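Peptidoglycan synthetase penicillin-binding protein 3 (Bifidobacterium adolescentis, PDB 4YE5) probably binds penicillin and, as in other class B penicillin-binding proteins, is thought to cross-link peptidoglycan through its transpeptidase domain. Local coordinates at residues Asn356-Tyr360 and Leu384-Trp390; Val317-Tyr322 and Arg392-Thr397. All blocks are in the same frame, centred on the assembly; numbering follows the deposited sequence.

Contact 1: Asn356-Tyr360 and Leu384-Trp390; sequences NEQRY and LHPSDSW
Y360 and W390 meet where the first turn of helix 356-365 faces the loop 384-390. The six-membered ring of the indole does the touching: CH2 of W390 comes to 3.5 Å from the backbone N of Y360 and 3.8 Å from its CB, while the neighbouring CZ3 approaches CB of R359 at the indole edge. On the helix's first residue, the amide of N356 slides past the indole in the opposite direction, CG 3.9 Å from CE3 of W390, the two planes 64° apart. CB of S387 rests against the helix, 3.9 Å from CB of Y360 and near O of N356. With CG anti to the backbone N (chi1 178°), the phenol ring of Y360 reaches along the loop to L384, where CE1 of Y360 packs 3.7 Å from CD2 of the leucine. The carbonyl O of H385 sits at the same ring's edge. No direct hydrogen bond joins the two segments; a water links the Y360 hydroxyl to O of L384 by long bonds. This is surface packing within the transpeptidase domain, a helix N-terminus set against a loop with a short 3-10 turn at 387-389. The loop braces its own tryptophan: CA of S387 lies over the centre of one indole face, and NE1 of W390 donates to O of H385 at 2.9 Å, a bent bond coming from above the carbonyl plane. O of P386 accepts from both N and OG of S389. Farther out, R395 holds OD1 of N356, and R359 turns its guanidinium away from the loop to the carbonyl O of R395 and OD1 of N396.

Contact 2: Val317-Tyr322 and Arg392-Thr397; sequences VEGQTY and RRTRNT
The carbonyl O of T321 is gripped end-on by both terminal nitrogens of R393, NH2 at 3.0 Å and NH1 at 3.1 Å, which reach it from the same face of its peptide plane. It belongs to a beta hairpin of the transpeptidase domain, strands 314-317 and 320-323 joined by a type I' turn from V317 to Q320, and the partner is segment 392-397, which carries the short helix 394-397 and two arginines, R392 and R393, near its start. NH1 of R393 also donates to OE1 of Q320 at 3.0 Å, in the amide plane and on a lone pair, although the amide and guanidinium planes stand 74° apart. An arm extended from CG to NE, starting anti to the backbone N (chi1 -176°), carries the guanidinium across to the hairpin. There it lies flat on one face of the Y322 ring, an offset cation-pi stack with centres 4.5 Å apart and planes 14° from parallel. Three donated hydrogen bonds, to two oxygens near its own plane, and the stacked ring fix its rotation. At the phenol end of Y322, the N396 side chain crosses the ring at about a right angle, its CB 3.6 Å from CZ. Helix 344-350 packs against Y322 and V317 through V348. At the exposed turn, E318 and R392 form a two-pronged salt bridge, NE to OE1 and NH1 to OE2; its modelled separations are improbably short, so their exact values are doubtful. CD of R395 covers one face of the R392 guanidinium. A water in the plane of the Y322 ring bonds to its OH at 2.8 Å and donates to the carbonyl oxygens of V317 and R392.

How the contacts relate
Both contacts belong to the transpeptidase domain, on the same side of the chain's centre, with their own centres about 14 Å apart. Along the chain the hairpin segment 317-322 comes first, then helix 356-365, the loop 384-390 and finally 392-397, so contact 1 is nested inside the loop that contact 2 closes. The two touch directly: R395 of contact 2 serves contact 1 as well, and CE3 of W390 packs on CA of R395. Helices 356-365 and 394-397, consecutive in the chain, are thereby joined, so that segment 392-397 touches both the helix 356-365 and the hairpin.

Contact 1: Asn356-Tyr360 and Leu384-Trp390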
loop_
_atom_site.group_PDB
_atom_site.type_symbol
_atom_site.label_atom_id
_atom_site.label_comp_id
_atom_site.label_asym_id
_atom_site.label_seq_id
_atom_site.Cartn_x
_atom_site.Cartn_y
_atom_site.Cartn_z
ATOM N N ASN A 356 -10.852 -28.309 19.023
ATOM C CA ASN A 356 -11.367 -27.151 18.287
ATOM C C ASN A 356 -10.718 -25.843 18.744
ATOM O O ASN A 356 -10.307 -25.019 17.928
ATOM C CB ASN A 356 -12.888 -27.029 18.480
ATOM C CG ASN A 356 -13.685 -27.946 17.558
ATOM O OD1 ASN A 356 -13.125 -28.772 16.844
ATOM N ND2 ASN A 356 -15.008 -27.791 17.574
ATOM N N GLU A 357 -10.623 -25.656 20.056
ATOM C CA GLU A 357 -10.068 -24.423 20.594
ATOM C C GLU A 357 -8.603 -24.252 20.203
ATOM O O GLU A 357 -8.178 -23.159 19.843
ATOM C CB GLU A 357 -10.222 -24.363 22.119
ATOM C CG GLU A 357 -9.712 -23.056 22.718
ATOM C CD GLU A 357 -9.734 -23.043 24.234
ATOM O OE1 GLU A 357 -10.116 -24.073 24.832
ATOM O OE2 GLU A 357 -9.367 -22.002 24.826
ATOM N N GLN A 358 -7.837 -25.337 20.276
ATOM C CA GLN A 358 -6.436 -25.306 19.878
ATOM C C GLN A 358 -6.294 -25.015 18.389
ATOM O O GLN A 358 -5.449 -24.214 17.986
ATOM C CB GLN A 358 -5.756 -26.631 20.219
ATOM C CG GLN A 358 -5.605 -26.842 21.697
ATOM C CD GLN A 358 -5.203 -28.253 22.024
ATOM O OE1 GLN A 358 -5.500 -29.183 21.276
ATOM N NE2 GLN A 358 -4.519 -28.426 23.149
ATOM N N ARG A 359 -7.127 -25.659 17.571
ATOM C CA ARG A 359 -7.111 -25.389 16.130
ATOM C C ARG A 359 -7.338 -23.908 15.856
ATOM O O ARG A 359 -6.542 -23.280 15.164
ATOM C CB ARG A 359 -8.137 -26.259 15.380
ATOM C CG ARG A 359 -7.863 -27.751 15.515
ATOM C CD ARG A 359 -9.022 -28.639 15.012
ATOM N NE ARG A 359 -8.774 -30.042 15.360
ATOM C CZ ARG A 359 -9.127 -31.085 14.611
ATOM N NH1 ARG A 359 -9.762 -30.893 13.462
ATOM N NH2 ARG A 359 -8.836 -32.321 15.007
ATOM N N TYR A 360 -8.416 -23.351 16.406
ATOM C CA TYR A 360 -8.730 -21.937 16.200
ATOM C C TYR A 360 -7.558 -21.061 16.670
ATOM O O TYR A 360 -7.145 -20.132 15.976
ATOM C CB TYR A 360 -9.998 -21.542 16.975
ATOM C CG TYR A 360 -10.331 -20.068 16.829
ATOM C CD1 TYR A 360 -11.160 -19.618 15.803
ATOM C CD2 TYR A 360 -9.791 -19.122 17.701
ATOM C CE1 TYR A 360 -11.453 -18.270 15.652
ATOM C CE2 TYR A 360 -10.080 -17.771 17.558
ATOM C CZ TYR A 360 -10.913 -17.354 16.537
ATOM O OH TYR A 360 -11.187 -16.011 16.395
ATOM N N LEU A 384 -12.495 -15.889 9.642
ATOM C CA LEU A 384 -12.214 -17.094 10.406
ATOM C C LEU A 384 -13.278 -17.194 11.484
ATOM O O LEU A 384 -13.272 -16.414 12.437
ATOM C CB LEU A 384 -10.829 -17.023 11.044
ATOM C CG LEU A 384 -10.522 -18.182 12.001
ATOM C CD1 LEU A 384 -10.461 -19.530 11.266
ATOM C CD2 LEU A 384 -9.221 -17.918 12.782
ATOM N N HIS A 385 -14.200 -18.142 11.331
ATOM C CA HIS A 385 -15.320 -18.275 12.264
ATOM C C HIS A 385 -14.894 -18.838 13.611
ATOM O O HIS A 385 -14.008 -19.688 13.670
ATOM C CB HIS A 385 -16.411 -19.167 11.663
ATOM C CG HIS A 385 -17.001 -18.628 10.402
ATOM N ND1 HIS A 385 -16.918 -19.294 9.195
ATOM C CD2 HIS A 385 -17.660 -17.472 10.150
ATOM C CE1 HIS A 385 -17.501 -18.571 8.257
ATOM N NE2 HIS A 385 -17.967 -17.466 8.810
ATOM N N PRO A 386 -15.527 -18.357 14.703
ATOM C CA PRO A 386 -15.271 -18.895 16.046
ATOM C C PRO A 386 -15.460 -20.409 16.071
ATOM O O PRO A 386 -16.342 -20.928 15.384
ATOM C CB PRO A 386 -16.325 -18.202 16.923
ATOM C CG PRO A 386 -17.323 -17.593 15.965
ATOM C CD PRO A 386 -16.535 -17.281 14.721
ATOM N N SER A 387 -14.627 -21.107 16.835
ATOM C CA SER A 387 -14.637 -22.568 16.819
ATOM C C SER A 387 -15.963 -23.180 17.270
ATOM O O SER A 387 -16.335 -24.254 16.811
ATOM C CB SER A 387 -13.470 -23.145 17.630
ATOM O OG SER A 387 -13.536 -22.742 18.983
ATOM N N ASP A 388 -16.693 -22.512 18.154
ATOM C CA ASP A 388 -17.973 -23.087 18.562
ATOM C C ASP A 388 -19.039 -23.024 17.458
ATOM O O ASP A 388 -20.086 -23.646 17.578
ATOM C CB ASP A 388 -18.484 -22.514 19.898
ATOM C CG ASP A 388 -18.542 -20.997 19.913
ATOM O OD1 ASP A 388 -18.489 -20.374 18.827
ATOM O OD2 ASP A 388 -18.647 -20.427 21.023
ATOM N N SER A 389 -18.761 -22.298 16.379
ATOM C CA SER A 389 -19.680 -22.263 15.239
ATOM C C SER A 389 -19.338 -23.318 14.194
ATOM O O SER A 389 -20.068 -23.480 13.223
ATOM C CB SER A 389 -19.671 -20.890 14.561
ATOM O OG SER A 389 -18.541 -20.752 13.708
ATOM N N TRP A 390 -18.213 -24.009 14.367
ATOM C CA TRP A 390 -17.781 -25.017 13.397
ATOM C C TRP A 390 -18.685 -26.230 13.497
ATOM O O TRP A 390 -19.211 -26.525 14.566
ATOM C CB TRP A 390 -16.347 -25.473 13.685
ATOM C CG TRP A 390 -15.296 -24.406 13.525
ATOM C CD1 TRP A 390 -15.454 -23.156 13.001
ATOM C CD2 TRP A 390 -13.919 -24.512 13.901
ATOM N NE1 TRP A 390 -14.252 -22.473 13.027
ATOM C CE2 TRP A 390 -13.298 -23.285 13.578
ATOM C CE3 TRP A 390 -13.154 -25.525 14.483
ATOM C CZ2 TRP A 390 -11.940 -23.047 13.817
ATOM C CZ3 TRP A 390 -11.809 -25.288 14.719
ATOM C CH2 TRP A 390 -11.219 -24.056 14.392
HETATM O O HOH W 1 -11.387 -14.238 13.754
#

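Contact 2: Val317-Tyr322 and Arg392-Thr397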
loop_
_atom_site.group_PDB
_atom_site.type_symbol
_atom_site.label_atom_id
_atom_site.label_comp_id
_atom_site.label_asym_id
_atom_site.label_seq_id
_atom_site.Cartn_x
_atom_site.Cartn_y
_atom_site.Cartn_z
ATOM N N VAL A 317 -14.326 -39.881 9.425
ATOM C CA VAL A 317 -14.382 -39.521 10.831
ATOM C C VAL A 317 -15.742 -38.925 11.132
ATOM O O VAL A 317 -16.184 -38.004 10.444
ATOM C CB VAL A 317 -13.284 -38.498 11.187
ATOM C CG1 VAL A 317 -13.615 -37.787 12.489
ATOM C CG2 VAL A 317 -11.932 -39.183 11.274
ATOM N N GLU A 318 -16.409 -39.464 12.148
ATOM C CA GLU A 318 -17.737 -38.993 12.541
ATOM C C GLU A 318 -18.682 -38.825 11.352
ATOM O O GLU A 318 -19.320 -37.780 11.201
ATOM C CB GLU A 318 -17.627 -37.667 13.284
ATOM C CG GLU A 318 -16.775 -37.728 14.531
ATOM C CD GLU A 318 -16.731 -36.396 15.247
ATOM O OE1 GLU A 318 -17.803 -35.766 15.392
ATOM O OE2 GLU A 318 -15.627 -35.973 15.651
ATOM N N GLY A 319 -18.743 -39.842 10.498
ATOM C CA GLY A 319 -19.605 -39.812 9.331
ATOM C C GLY A 319 -19.120 -38.924 8.199
ATOM O O GLY A 319 -19.790 -38.793 7.177
ATOM N N GLN A 320 -17.956 -38.306 8.367
ATOM C CA GLN A 320 -17.425 -37.435 7.322
ATOM C C GLN A 320 -16.230 -38.078 6.631
ATOM O O GLN A 320 -15.337 -38.603 7.293
ATOM C CB GLN A 320 -17.026 -36.071 7.898
ATOM C CG GLN A 320 -18.190 -35.266 8.441
ATOM C CD GLN A 320 -19.244 -34.983 7.385
ATOM O OE1 GLN A 320 -18.921 -34.640 6.242
ATOM N NE2 GLN A 320 -20.510 -35.131 7.760
ATOM N N THR A 321 -16.214 -38.034 5.302
ATOM C CA THR A 321 -15.131 -38.644 4.540
ATOM C C THR A 321 -14.223 -37.598 3.918
ATOM O O THR A 321 -14.690 -36.645 3.287
ATOM C CB THR A 321 -15.668 -39.612 3.469
ATOM O OG1 THR A 321 -16.221 -40.763 4.117
ATOM C CG2 THR A 321 -14.552 -40.061 2.531
ATOM N N TYR A 322 -12.919 -37.766 4.128
ATOM C CA TYR A 322 -11.928 -36.840 3.580
ATOM C C TYR A 322 -11.008 -37.543 2.592
ATOM O O TYR A 322 -10.620 -38.693 2.806
ATOM C CB TYR A 322 -11.117 -36.184 4.705
ATOM C CG TYR A 322 -11.991 -35.532 5.743
ATOM C CD1 TYR A 322 -12.387 -34.201 5.612
ATOM C CD2 TYR A 322 -12.452 -36.256 6.841
ATOM C CE1 TYR A 322 -13.194 -33.603 6.556
ATOM C CE2 TYR A 322 -13.261 -35.670 7.796
ATOM C CZ TYR A 322 -13.635 -34.347 7.652
ATOM O OH TYR A 322 -14.449 -33.771 8.603
ATOM N N ARG A 392 -18.985 -30.595 12.325
ATOM C CA ARG A 392 -18.078 -31.741 12.357
ATOM C C ARG A 392 -17.145 -31.844 11.148
ATOM O O ARG A 392 -16.100 -32.491 11.222
ATOM C CB ARG A 392 -18.838 -33.058 12.563
ATOM C CG ARG A 392 -19.439 -33.215 13.954
ATOM C CD ARG A 392 -18.598 -32.531 15.039
ATOM N NE ARG A 392 -17.514 -33.371 15.550
ATOM C CZ ARG A 392 -16.733 -33.042 16.578
ATOM N NH1 ARG A 392 -15.768 -33.866 16.977
ATOM N NH2 ARG A 392 -16.911 -31.887 17.208
ATOM N N ARG A 393 -17.514 -31.211 10.041
ATOM C CA ARG A 393 -16.636 -31.199 8.873
ATOM C C ARG A 393 -15.644 -30.025 8.870
ATOM O O ARG A 393 -14.435 -30.213 8.692
ATOM C CB ARG A 393 -17.448 -31.222 7.576
ATOM C CG ARG A 393 -16.564 -31.304 6.340
ATOM C CD ARG A 393 -17.297 -31.770 5.089
ATOM N NE ARG A 393 -16.325 -32.175 4.078
ATOM C CZ ARG A 393 -15.935 -33.431 3.874
ATOM N NH1 ARG A 393 -16.456 -34.416 4.592
ATOM N NH2 ARG A 393 -15.030 -33.705 2.940
ATOM N N THR A 394 -16.150 -28.813 9.065
ATOM C CA THR A 394 -15.300 -27.628 8.981
ATOM C C THR A 394 -14.238 -27.605 10.078
ATOM O O THR A 394 -13.204 -26.980 9.910
ATOM C CB THR A 394 -16.116 -26.318 9.019
ATOM O OG1 THR A 394 -16.788 -26.205 10.283
ATOM C CG2 THR A 394 -17.152 -26.294 7.883
ATOM N N ARG A 395 -14.484 -28.293 11.195
ATOM C CA ARG A 395 -13.466 -28.385 12.247
ATOM C C ARG A 395 -12.232 -29.110 11.710
ATOM O O ARG A 395 -11.129 -28.930 12.222
ATOM C CB ARG A 395 -14.006 -29.102 13.498
ATOM C CG ARG A 395 -14.176 -30.607 13.322
ATOM C CD ARG A 395 -14.600 -31.299 14.612
ATOM N NE ARG A 395 -13.634 -31.129 15.699
ATOM C CZ ARG A 395 -12.654 -31.984 15.978
ATOM N NH1 ARG A 395 -11.829 -31.745 16.994
ATOM N NH2 ARG A 395 -12.497 -33.081 15.247
ATOM N N ASN A 396 -12.421 -29.917 10.666
ATOM C CA ASN A 396 -11.312 -30.642 10.035
ATOM C C ASN A 396 -10.706 -29.958 8.811
ATOM O O ASN A 396 -9.477 -29.917 8.645
ATOM C CB ASN A 396 -11.749 -32.070 9.695
ATOM C CG ASN A 396 -11.712 -32.976 10.900
ATOM O OD1 ASN A 396 -10.713 -33.010 11.624
ATOM N ND2 ASN A 396 -12.809 -33.699 11.148
ATOM N N THR A 397 -11.558 -29.402 7.955
ATOM C CA THR A 397 -11.071 -28.675 6.776
ATOM C C THR A 397 -10.209 -27.471 7.173
ATOM O O THR A 397 -9.333 -27.044 6.420
ATOM C CB THR A 397 -12.229 -28.189 5.868
ATOM O OG1 THR A 397 -13.050 -27.271 6.592
ATOM C CG2 THR A 397 -13.098 -29.370 5.395
HETATM O O HOH W 2 -15.190 -35.471 10.639
#